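Long-range contact in aminopeptidase YwaD (Bacillus subtilis, PDB 6HC6), which hydrolyses peptides from the N-terminus, releasing residues such as arginine, lysine and leucine with the help of two zinc ions: residues Leu322-Thr327 with Asn385-Asp390. Sequence-based numbering, arbitrary orientation.
Sequences LDMVGT and NFIWGD. With ZN (zinc ion), chain D.
Strand 316-322 ends beside strand 382-389 of the central sheet, Leu-322 forming a parallel bridge with Phe-386, and the loop that follows carries a zinc ligand. Backbone bonds at two points fasten them: Asp-323 N donates to Phe-386 O (3.2 Å, 169° at the hydrogen), and Trp-388 N to Met-324 O. Between these bonds the chain turns through Met-324, whose phi is positive. As in other M28 aminopeptidases, metal ligands sit where sheet strands give way to loops, and here Asp-323 grips one zinc with both carboxylate oxygens, OD1 at 2.1 Å and OD2 at 2.2 Å. Its CG lies anti to the backbone N (chi1 -170°), carrying the carboxylate to the metal, which two waters, His-250 and Asp-262 also bind; Ser-371 hydrogen-bonds OD2. Beside this ligand, Asn-385 OD1 abuts Asp-323 CB at 3.3 Å while accepting a hydrogen bond from Asn-321. Met-324 and Ile-387 extend side by side, Met-324 CB lying 3.7 Å from Ile-387 CG1. Leu-322 CD2 meets Phe-386 CD1 at 3.9 Å, and Val-422 of helix 412-430 touches both side chains. The indole of Trp-388 turns its edge to the Val-325 carbonyl, NE1 making a weak, bent bond to O (2.9 Å, 135°).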
# COMPACT_ATOMS: atom_id res chain seq x y z
N LEU A 322 6.59 3.37 8.05
CA LEU A 322 5.57 2.85 8.95
C LEU A 322 4.35 2.41 8.15
O LEU A 322 3.71 3.24 7.50
CB LEU A 322 5.16 3.93 9.95
CG LEU A 322 6.38 4.61 10.59
CD1 LEU A 322 5.98 5.83 11.39
CD2 LEU A 322 7.09 3.61 11.45
N ASP A 323 4.03 1.12 8.19
CA ASP A 323 2.90 0.62 7.39
C ASP A 323 2.28 -0.54 8.15
O ASP A 323 2.85 -1.64 8.18
CB ASP A 323 3.37 0.19 5.99
CG ASP A 323 2.22 -0.11 5.02
OD1 ASP A 323 1.06 -0.16 5.44
OD2 ASP A 323 2.48 -0.31 3.81
N MET A 324 1.13 -0.29 8.75
CA MET A 324 0.34 -1.24 9.52
C MET A 324 0.89 -1.41 10.93
O MET A 324 1.38 -2.42 11.27
CB MET A 324 0.17 -2.56 8.77
CG MET A 324 -0.79 -2.46 7.61
SD MET A 324 -0.93 -3.86 6.50
CE MET A 324 -1.58 -5.09 7.62
N VAL A 325 0.70 -0.37 11.70
CA VAL A 325 1.31 -0.37 13.02
C VAL A 325 0.27 -0.20 14.13
O VAL A 325 0.61 0.16 15.23
CB VAL A 325 2.39 0.72 13.12
CG1 VAL A 325 3.62 0.33 12.30
CG2 VAL A 325 1.83 2.08 12.67
N GLY A 326 -1.00 -0.50 13.86
CA GLY A 326 -1.98 -0.34 14.92
C GLY A 326 -3.08 -1.37 15.06
O GLY A 326 -4.09 -1.09 15.71
N THR A 327 -2.91 -2.57 14.51
CA THR A 327 -4.04 -3.50 14.53
C THR A 327 -4.35 -3.92 15.96
O THR A 327 -3.45 -4.04 16.80
CB THR A 327 -3.78 -4.73 13.67
OG1 THR A 327 -4.98 -5.51 13.62
CG2 THR A 327 -2.69 -5.60 14.28
N ASN A 385 10.63 -1.31 6.87
CA ASN A 385 9.22 -1.13 7.10
C ASN A 385 8.80 -1.76 8.43
O ASN A 385 9.11 -2.85 8.64
CB ASN A 385 8.44 -1.77 5.97
CG ASN A 385 6.97 -1.60 6.12
OD1 ASN A 385 6.51 -0.60 6.52
ND2 ASN A 385 6.25 -2.62 5.80
N PHE A 386 8.11 -1.02 9.28
CA PHE A 386 7.66 -1.48 10.56
C PHE A 386 6.18 -1.92 10.46
O PHE A 386 5.38 -1.18 10.02
CB PHE A 386 7.81 -0.39 11.61
CG PHE A 386 9.22 0.02 11.88
CD1 PHE A 386 9.86 0.86 11.04
CD2 PHE A 386 9.90 -0.42 12.96
CE1 PHE A 386 11.15 1.25 11.25
CE2 PHE A 386 11.18 -0.05 13.20
CZ PHE A 386 11.81 0.80 12.36
N ILE A 387 5.88 -3.09 10.99
CA ILE A 387 4.53 -3.65 10.86
C ILE A 387 4.34 -4.72 11.94
O ILE A 387 5.27 -5.47 12.26
CB ILE A 387 4.31 -4.21 9.44
CG1 ILE A 387 2.95 -4.90 9.30
CG2 ILE A 387 5.43 -5.16 9.06
CD1 ILE A 387 2.63 -5.27 7.85
N TRP A 388 3.14 -4.77 12.53
CA TRP A 388 2.85 -5.82 13.50
C TRP A 388 2.53 -7.12 12.77
O TRP A 388 1.95 -7.12 11.68
CB TRP A 388 1.66 -5.48 14.41
CG TRP A 388 1.86 -4.34 15.35
CD1 TRP A 388 1.36 -3.07 15.21
CD2 TRP A 388 2.58 -4.36 16.58
NE1 TRP A 388 1.74 -2.29 16.29
CE2 TRP A 388 2.50 -3.06 17.14
CE3 TRP A 388 3.31 -5.34 17.26
CZ2 TRP A 388 3.10 -2.73 18.35
CZ3 TRP A 388 3.90 -5.01 18.47
CH2 TRP A 388 3.80 -3.71 19.00
N GLY A 389 2.89 -8.24 13.40
CA GLY A 389 2.61 -9.53 12.80
C GLY A 389 2.47 -10.60 13.86
O GLY A 389 2.90 -10.44 15.00
N ASP A 390 1.82 -11.68 13.47
CA ASP A 390 1.74 -12.87 14.31
C ASP A 390 3.16 -13.36 14.60
O ASP A 390 3.87 -13.74 13.66
CB ASP A 390 0.93 -13.95 13.57
CG ASP A 390 0.71 -15.19 14.39
OD1 ASP A 390 1.45 -15.42 15.35
OD2 ASP A 390 -0.22 -15.95 14.03
ZN ZN D . 0.30 -0.59 3.52
O HOH W 1 0.73 -2.54 3.59
O HOH W 2 -0.21 -1.22 1.62